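Local coordinates for PlyP35 (Listeria phage P35, PDB 6S3Y), which probably attaches a Listeria phage endolysin to the bacterial cell wall through a C-terminal binding module built of two SH3-like repeats, at residues Y15-P20 / S25-Q30; D90-N95 / A113-Y118. All coordinates share one frame; numbering follows the deposited sequence.

Interaction 1. Residues Y15-P20 / S25-Q30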
ATOM      1  N   TYR A  15      -3.617  -1.035  -1.807  1.00 17.50           N
ATOM      2  CA  TYR A  15      -3.828  -1.637  -0.473  1.00 17.44           C
ATOM      3  C   TYR A  15      -5.128  -1.081   0.117  1.00 18.29           C
ATOM      4  O   TYR A  15      -5.169   0.097   0.474  1.00 18.21           O
ATOM      5  CB  TYR A  15      -2.577  -1.393   0.378  1.00 17.98           C
ATOM      6  CG  TYR A  15      -1.366  -2.005  -0.261  1.00 16.96           C
ATOM      7  CD1 TYR A  15      -1.071  -3.347  -0.093  1.00 16.16           C
ATOM      8  CD2 TYR A  15      -0.576  -1.255  -1.113  1.00 16.60           C
ATOM      9  CE1 TYR A  15       0.010  -3.917  -0.739  1.00 17.19           C
ATOM     10  CE2 TYR A  15       0.516  -1.821  -1.763  1.00 17.69           C
ATOM     11  CZ  TYR A  15       0.804  -3.157  -1.572  1.00 15.83           C
ATOM     12  OH  TYR A  15       1.857  -3.735  -2.227  1.00 16.84           O
ATOM     13  N   PHE A  16      -6.160  -1.914   0.159  1.00 16.74           N
ATOM     14  CA  PHE A  16      -7.468  -1.591   0.785  1.00 16.42           C
ATOM     15  C   PHE A  16      -7.440  -2.178   2.193  1.00 15.75           C
ATOM     16  O   PHE A  16      -7.679  -3.394   2.355  1.00 16.11           O
ATOM     17  CB  PHE A  16      -8.593  -2.115  -0.103  1.00 16.57           C
ATOM     18  CG  PHE A  16      -9.998  -1.712   0.249  1.00 16.70           C
ATOM     19  CD1 PHE A  16     -10.390  -0.379   0.227  1.00 16.06           C
ATOM     20  CD2 PHE A  16     -10.944  -2.677   0.537  1.00 17.72           C
ATOM     21  CE1 PHE A  16     -11.707  -0.030   0.475  1.00 15.55           C
ATOM     22  CE2 PHE A  16     -12.264  -2.327   0.797  1.00 17.20           C
ATOM     23  CZ  PHE A  16     -12.632  -1.006   0.759  1.00 17.05           C
ATOM     24  N   GLN A  17      -7.037  -1.364   3.165  1.00 14.99           N
ATOM     25  CA  GLN A  17      -6.697  -1.824   4.542  1.00 15.72           C
ATOM     26  C   GLN A  17      -7.923  -1.714   5.444  1.00 15.60           C
ATOM     27  O   GLN A  17      -8.840  -0.937   5.108  1.00 14.99           O
ATOM     28  CB  GLN A  17      -5.520  -0.991   5.091  1.00 15.55           C
ATOM     29  CG  GLN A  17      -4.236  -1.067   4.268  1.00 15.86           C
ATOM     30  CD  GLN A  17      -3.693  -2.480   4.149  1.00 16.74           C
ATOM     31  OE1 GLN A  17      -3.867  -3.154   3.122  1.00 16.83           O
ATOM     32  NE2 GLN A  17      -3.053  -2.943   5.214  1.00 14.89           N
ATOM     33  N   ASP A  18      -7.940  -2.434   6.568  1.00 15.91           N
ATOM     34  CA  ASP A  18      -9.086  -2.411   7.516  1.00 17.59           C
ATOM     35  C   ASP A  18      -9.080  -1.102   8.315  1.00 15.88           C
ATOM     36  O   ASP A  18     -10.078  -0.849   9.009  1.00 17.49           O
ATOM     37  CB  ASP A  18      -9.109  -3.658   8.402  1.00 18.08           C
ATOM     38  CG  ASP A  18      -7.906  -3.844   9.312  1.00 20.72           C
ATOM     39  OD1 ASP A  18      -6.905  -3.136   9.148  1.00 24.52           O
ATOM     40  OD2 ASP A  18      -7.979  -4.727  10.179  1.00 26.70           O
ATOM     41  N   LYS A  19      -8.023  -0.299   8.209  1.00 15.41           N
ATOM     42  CA  LYS A  19      -7.874   1.011   8.889  1.00 15.92           C
ATOM     43  C   LYS A  19      -7.196   1.971   7.942  1.00 15.06           C
ATOM     44  O   LYS A  19      -6.433   1.514   7.087  1.00 16.75           O
ATOM     45  CB  LYS A  19      -6.938   0.891  10.089  1.00 18.03           C
ATOM     46  CG  LYS A  19      -7.343  -0.132  11.120  1.00 21.05           C
ATOM     47  CD  LYS A  19      -6.258  -0.498  12.068  1.00 22.91           C
ATOM     48  CE  LYS A  19      -6.692  -1.661  12.925  1.00 25.95           C
ATOM     49  NZ  LYS A  19      -5.650  -1.945  13.941  1.00 30.24           N
ATOM     50  N   PRO A  20      -7.400   3.293   8.086  1.00 12.99           N
ATOM     51  CA  PRO A  20      -6.707   4.271   7.245  1.00 14.18           C
ATOM     52  C   PRO A  20      -5.267   4.534   7.726  1.00 15.64           C
ATOM     53  O   PRO A  20      -4.933   5.664   7.997  1.00 14.69           O
ATOM     54  CB  PRO A  20      -7.586   5.511   7.367  1.00 13.52           C
ATOM     55  CG  PRO A  20      -8.128   5.416   8.780  1.00 12.93           C
ATOM     56  CD  PRO A  20      -8.326   3.940   9.032  1.00 12.88           C
ATOM     57  N   SER A  25      -2.303  -2.651  10.313  1.00 21.31           N
ATOM     58  CA  SER A  25      -3.548  -2.814   9.525  1.00 21.00           C
ATOM     59  C   SER A  25      -3.447  -4.098   8.702  1.00 20.86           C
ATOM     60  O   SER A  25      -2.353  -4.511   8.366  1.00 22.74           O
ATOM     61  CB  SER A  25      -3.840  -1.602   8.673  1.00 19.69           C
ATOM     62  OG  SER A  25      -2.837  -1.414   7.674  1.00 17.95           O
ATOM     63  N   LYS A  26      -4.586  -4.712   8.440  1.00 25.50           N
ATOM     64  CA  LYS A  26      -4.720  -5.927   7.593  1.00 26.60           C
ATOM     65  C   LYS A  26      -5.329  -5.502   6.267  1.00 22.14           C
ATOM     66  O   LYS A  26      -6.133  -4.569   6.259  1.00 20.75           O
ATOM     67  CB  LYS A  26      -5.608  -6.968   8.281  1.00 31.98           C
ATOM     68  CG  LYS A  26      -4.963  -7.630   9.485  1.00 41.60           C
ATOM     69  CD  LYS A  26      -5.932  -8.307  10.396  1.00 49.47           C
ATOM     70  CE  LYS A  26      -5.203  -9.140  11.428  1.00 52.59           C
ATOM     71  NZ  LYS A  26      -6.161  -9.967  12.196  1.00 57.77           N
ATOM     72  N   SER A  27      -4.976  -6.188   5.191  1.00 22.71           N
ATOM     73  CA  SER A  27      -5.549  -5.943   3.851  1.00 23.91           C
ATOM     74  C   SER A  27      -6.949  -6.563   3.795  1.00 23.27           C
ATOM     75  O   SER A  27      -7.083  -7.763   3.989  1.00 22.91           O
ATOM     76  CB  SER A  27      -4.649  -6.469   2.771  1.00 24.36           C
ATOM     77  OG  SER A  27      -3.443  -5.711   2.738  1.00 21.98           O
ATOM     78  N   VAL A  28      -7.965  -5.749   3.583  1.00 21.08           N
ATOM     79  CA  VAL A  28      -9.328  -6.245   3.220  1.00 19.87           C
ATOM     80  C   VAL A  28      -9.280  -6.706   1.758  1.00 20.09           C
ATOM     81  O   VAL A  28      -9.821  -7.771   1.463  1.00 18.65           O
ATOM     82  CB  VAL A  28     -10.377  -5.149   3.461  1.00 19.27           C
ATOM     83  CG1 VAL A  28     -11.735  -5.571   2.957  1.00 20.70           C
ATOM     84  CG2 VAL A  28     -10.446  -4.779   4.931  1.00 19.75           C
ATOM     85  N   ARG A  29      -8.650  -5.923   0.886  1.00 18.69           N
ATOM     86  CA  ARG A  29      -8.357  -6.300  -0.520  1.00 18.52           C
ATOM     87  C   ARG A  29      -6.954  -5.804  -0.886  1.00 19.18           C
ATOM     88  O   ARG A  29      -6.570  -4.708  -0.443  1.00 18.67           O
ATOM     89  CB  ARG A  29      -9.338  -5.675  -1.521  1.00 17.33           C
ATOM     90  CG  ARG A  29     -10.764  -6.178  -1.392  1.00 18.41           C
ATOM     91  CD  ARG A  29     -10.979  -7.583  -1.878  1.00 19.82           C
ATOM     92  NE  ARG A  29     -12.391  -7.959  -1.835  1.00 22.13           N
ATOM     93  CZ  ARG A  29     -12.994  -8.530  -0.802  1.00 22.66           C
ATOM     94  NH1 ARG A  29     -12.334  -8.794   0.307  1.00 22.67           N
ATOM     95  NH2 ARG A  29     -14.263  -8.878  -0.857  1.00 26.11           N
ATOM     96  N   GLN A  30      -6.248  -6.571  -1.707  1.00 18.06           N
ATOM     97  CA  GLN A  30      -5.085  -6.121  -2.480  1.00 18.29           C
ATOM     98  C   GLN A  30      -5.539  -6.128  -3.928  1.00 19.52           C
ATOM     99  O   GLN A  30      -5.465  -7.177  -4.577  1.00 19.46           O
ATOM    100  CB  GLN A  30      -3.879  -6.989  -2.107  1.00 18.96           C
ATOM    101  CG  GLN A  30      -3.332  -6.622  -0.736  1.00 18.38           C
ATOM    102  CD  GLN A  30      -2.082  -7.359  -0.344  1.00 19.76           C
ATOM    103  OE1 GLN A  30      -1.481  -8.064  -1.143  1.00 18.51           O
ATOM    104  NE2 GLN A  30      -1.713  -7.226   0.924  1.00 16.59           N
TER
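F16 and R29 face each other as an antiparallel hydrogen-bonded pair, flanked by the non-hydrogen-bonded pairs Y15-Q30 and Q17-S27. Between F16 and Q17 the register slips by one residue, because V28 and R29 both lie opposite F16 in a classic beta bulge. The carbonyl oxygen F16 O therefore accepts twice, from V28 N at 2.7 Å and, more nearly straight, from R29 N at 3.1 Å, while F16 N returns a bond to R29 O. Past the bulge, D18 N donates to K26 O at 2.8 Å.

Near the turn, side chains add to the pairing. Q17 is bent at chi2 (-60°), which folds its amide back across the S25-S27 backbone to bridge two serines. NE2 of Q17 points almost straight at S25 OG (2.9 Å, 173°), which lies in the amide plane, and Q17 OE1 takes S27 OG on a lone pair at 2.6 Å. S25 OG also hydrogen-bonds to Q21 O in the intervening turn. With both ends of the Q17 amide bonded, its rotation is fixed; Q30 NE2 also donates to S27 OG, orienting that hydroxyl. D18 OD1 receives K26 N at 2.9 Å from above the carboxylate plane, so that D18 and K26 are joined by two bonds, one through the backbone N and one through the carboxylate. On the apolar side, V28 CG1 lies 3.9 Å from F16 CD2, and R29 CB touches F16 CB and CD2. The Q30 amide runs past the Y15 ring, their planes steeply inclined.

The contact forms the turn end of the hairpin of strands 6-17 and 27-32. F16 stacks on W31 and touches I62 of strand 56-63; V28 reaches V51 and V58, R29 forms a salt bridge with D53, and Y15 meets the ring of Y134.

Interaction 2. Residues D90-N95 / A113-Y118; sequences DNKKLN and ASDGFY
K92 lies across the F117 ring and reaches D115 with its ammonium group. CB of K92 sits almost on the ring normal, 3.8 Å from the F117 centroid, a CH-pi contact over the face. From there the lysine, extended beyond CG, runs toward the CB side of F117, its CD 3.8 Å from F117 CG, and brings NZ to D115. The salt bridge from K92 NZ to D115 OD2 spans 2.8 Å and uses the syn lone pair of the carboxylate.

The aspartate is held from several sides. With chi1 at 72°, CG of D115 stands between its backbone N and carbonyl carbon, which lets OD1 reach forward to F117 N, 3.2 Å away, met from above the carboxylate plane. A water accepts from K92 NZ and donates to both D115 OD1 and F117 O, tying the ion pair to the F117 backbone. The lysine thus meets the ring over a face and L94 at its edge, L94 CD1 being 4.0 Å from F117 CE1.

Y130 also touches K92, and L23 touches F117. Both segments contain a type I beta turn, N91-L94 and A113-G116, and N91 OD1 accepts K93 N at 2.8 Å. An Asx turn shapes each loop, at N91 and at D115, and a salt bridge and an aliphatic-aromatic contact join them within the second cell wall binding repeat, of the SH3 clan by sequence.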
ATOM      1  N   ASP A  90      11.173   6.534   6.184  1.00 15.50           N
ATOM      2  CA  ASP A  90      12.466   6.688   6.902  1.00 19.12           C
ATOM      3  C   ASP A  90      12.272   6.398   8.380  1.00 20.84           C
ATOM      4  O   ASP A  90      13.236   6.501   9.104  1.00 19.52           O
ATOM      5  CB  ASP A  90      13.084   8.045   6.664  1.00 20.24           C
ATOM      6  CG  ASP A  90      12.442   9.210   7.366  1.00 22.77           C
ATOM      7  OD1 ASP A  90      11.275   9.097   7.791  1.00 25.38           O
ATOM      8  OD2 ASP A  90      13.119  10.236   7.417  1.00 23.05           O
ATOM      9  N   ASN A  91      11.085   5.977   8.808  1.00 21.38           N
ATOM     10  CA  ASN A  91      10.931   5.447  10.190  1.00 25.49           C
ATOM     11  C   ASN A  91       9.784   4.442  10.262  1.00 21.79           C
ATOM     12  O   ASN A  91       8.967   4.393   9.336  1.00 23.60           O
ATOM     13  CB  ASN A  91      10.819   6.602  11.187  1.00 33.49           C
ATOM     14  CG  ASN A  91       9.441   7.196  11.237  1.00 37.30           C
ATOM     15  OD1 ASN A  91       8.499   6.518  11.610  1.00 49.58           O
ATOM     16  ND2 ASN A  91       9.330   8.450  10.873  1.00 49.03           N
ATOM     17  N   LYS A  92       9.706   3.686  11.354  1.00 21.82           N
ATOM     18  CA  LYS A  92       8.865   2.472  11.462  1.00 22.05           C
ATOM     19  C   LYS A  92       7.417   2.813  11.863  1.00 21.88           C
ATOM     20  O   LYS A  92       6.664   1.874  12.100  1.00 23.96           O
ATOM     21  CB  LYS A  92       9.565   1.512  12.412  1.00 22.00           C
ATOM     22  CG  LYS A  92      10.954   1.125  11.963  1.00 23.28           C
ATOM     23  CD  LYS A  92      11.595   0.074  12.806  1.00 25.17           C
ATOM     24  CE  LYS A  92      13.003  -0.248  12.360  1.00 24.52           C
ATOM     25  NZ  LYS A  92      13.568  -1.337  13.183  1.00 25.87           N
ATOM     26  N   LYS A  93       7.045   4.088  11.908  1.00 21.22           N
ATOM     27  CA  LYS A  93       5.641   4.505  12.143  1.00 25.65           C
ATOM     28  C   LYS A  93       4.839   4.366  10.838  1.00 26.10           C
ATOM     29  O   LYS A  93       3.589   4.228  10.920  1.00 23.02           O
ATOM     30  CB  LYS A  93       5.607   5.943  12.647  1.00 29.21           C
ATOM     31  CG  LYS A  93       6.236   6.166  14.018  1.00 35.05           C
ATOM     32  CD  LYS A  93       5.891   7.598  14.513  1.00 42.83           C
ATOM     33  CE  LYS A  93       7.051   8.458  15.011  1.00 51.50           C
ATOM     34  NZ  LYS A  93       7.986   7.679  15.861  1.00 56.68           N
ATOM     35  N   LEU A  94       5.532   4.400   9.682  1.00 24.50           N
ATOM     36  CA  LEU A  94       4.906   4.241   8.340  1.00 25.33           C
ATOM     37  C   LEU A  94       3.837   5.326   8.188  1.00 25.88           C
ATOM     38  O   LEU A  94       2.735   5.010   7.765  1.00 25.12           O
ATOM     39  CB  LEU A  94       4.297   2.844   8.165  1.00 23.74           C
ATOM     40  CG  LEU A  94       5.173   1.651   8.568  1.00 22.25           C
ATOM     41  CD1 LEU A  94       4.589   0.343   8.063  1.00 21.62           C
ATOM     42  CD2 LEU A  94       6.604   1.765   8.027  1.00 22.34           C
ATOM     43  N   ASN A  95       4.184   6.577   8.508  1.00 24.19           N
ATOM     44  CA  ASN A  95       3.184   7.662   8.524  1.00 27.56           C
ATOM     45  C   ASN A  95       3.904   8.996   8.369  1.00 26.83           C
ATOM     46  O   ASN A  95       4.450   9.469   9.357  1.00 23.83           O
ATOM     47  CB  ASN A  95       2.332   7.537   9.795  1.00 29.71           C
ATOM     48  CG  ASN A  95       1.307   8.630   9.958  1.00 32.66           C
ATOM     49  OD1 ASN A  95       0.906   9.263   8.998  1.00 31.58           O
ATOM     50  ND2 ASN A  95       0.895   8.859  11.191  1.00 35.66           N
ATOM     51  N   ALA A 113      14.239  -9.313   8.510  1.00 39.92           N
ATOM     52  CA  ALA A 113      13.833  -8.376   9.574  1.00 45.98           C
ATOM     53  C   ALA A 113      12.879  -9.135  10.495  1.00 44.45           C
ATOM     54  O   ALA A 113      11.781  -9.476  10.043  1.00 39.98           O
ATOM     55  CB  ALA A 113      13.212  -7.131   8.983  1.00 43.25           C
ATOM     56  N   SER A 114      13.341  -9.430  11.712  1.00 38.47           N
ATOM     57  CA  SER A 114      12.557 -10.098  12.782  1.00 48.07           C
ATOM     58  C   SER A 114      11.366  -9.211  13.174  1.00 42.73           C
ATOM     59  O   SER A 114      10.322  -9.797  13.536  1.00 41.01           O
ATOM     60  CB  SER A 114      13.428 -10.394  13.982  1.00 48.82           C
ATOM     61  OG  SER A 114      13.737  -9.188  14.679  1.00 58.76           O
ATOM     62  N   ASP A 115      11.520  -7.865  13.099  1.00 35.43           N
ATOM     63  CA  ASP A 115      10.448  -6.911  13.499  1.00 33.63           C
ATOM     64  C   ASP A 115       9.540  -6.584  12.301  1.00 31.52           C
ATOM     65  O   ASP A 115       8.618  -5.790  12.458  1.00 35.37           O
ATOM     66  CB  ASP A 115      11.034  -5.681  14.210  1.00 28.66           C
ATOM     67  CG  ASP A 115      11.794  -4.700  13.315  1.00 26.79           C
ATOM     68  OD1 ASP A 115      12.136  -5.066  12.174  1.00 25.10           O
ATOM     69  OD2 ASP A 115      12.010  -3.556  13.763  1.00 27.12           O
ATOM     70  N   GLY A 116       9.774  -7.172  11.133  1.00 31.73           N
ATOM     71  CA  GLY A 116       8.916  -6.990   9.943  1.00 29.42           C
ATOM     72  C   GLY A 116       9.081  -5.640   9.274  1.00 26.90           C
ATOM     73  O   GLY A 116       8.292  -5.338   8.333  1.00 24.54           O
ATOM     74  N   PHE A 117      10.056  -4.817   9.692  1.00 26.08           N
ATOM     75  CA  PHE A 117      10.384  -3.554   8.980  1.00 23.48           C
ATOM     76  C   PHE A 117      11.614  -3.814   8.124  1.00 22.01           C
ATOM     77  O   PHE A 117      12.749  -3.745   8.645  1.00 23.11           O
ATOM     78  CB  PHE A 117      10.533  -2.411   9.974  1.00 21.98           C
ATOM     79  CG  PHE A 117       9.258  -2.112  10.714  1.00 22.96           C
ATOM     80  CD1 PHE A 117       8.276  -1.323  10.144  1.00 23.23           C
ATOM     81  CD2 PHE A 117       9.036  -2.652  11.971  1.00 25.05           C
ATOM     82  CE1 PHE A 117       7.107  -1.058  10.825  1.00 25.20           C
ATOM     83  CE2 PHE A 117       7.857  -2.391  12.659  1.00 26.06           C
ATOM     84  CZ  PHE A 117       6.899  -1.598  12.083  1.00 24.09           C
ATOM     85  N   TYR A 118      11.393  -4.108   6.845  1.00 20.04           N
ATOM     86  CA  TYR A 118      12.448  -4.568   5.919  1.00 19.51           C
ATOM     87  C   TYR A 118      13.254  -3.353   5.478  1.00 17.85           C
ATOM     88  O   TYR A 118      12.696  -2.376   4.971  1.00 16.90           O
ATOM     89  CB  TYR A 118      11.827  -5.397   4.793  1.00 18.99           C
ATOM     90  CG  TYR A 118      11.371  -6.747   5.264  1.00 19.81           C
ATOM     91  CD1 TYR A 118      10.125  -6.905   5.850  1.00 17.96           C
ATOM     92  CD2 TYR A 118      12.192  -7.854   5.175  1.00 19.73           C
ATOM     93  CE1 TYR A 118       9.707  -8.138   6.328  1.00 19.92           C
ATOM     94  CE2 TYR A 118      11.778  -9.097   5.638  1.00 21.13           C
ATOM     95  CZ  TYR A 118      10.541  -9.235   6.221  1.00 19.19           C
ATOM     96  OH  TYR A 118      10.139 -10.459   6.648  1.00 24.17           O
TER
HETATM   97  O   HOH W   1      14.021  -3.494  11.018  1.00 24.49           O

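How the interactions relate
Interaction 1 closes before interaction 2 opens along the chain, and the two fall in successive cell wall binding repeats of the SH3 clan. Their centres are about 17 Å apart and their nearest atoms about 7 Å, so they do not touch. The first belongs to a hairpin and the second joins two loops, one leading into strand 117-121. Yet the repeats are not sealed off from each other: strand 6-17 pairs with strands 107-110 and 136-137, and L23, from the turn between the segments of interaction 1, touches F117. The all-beta module is thus knitted together across its sequence repeats, so the strands of one repeat complete sheets with those of the other.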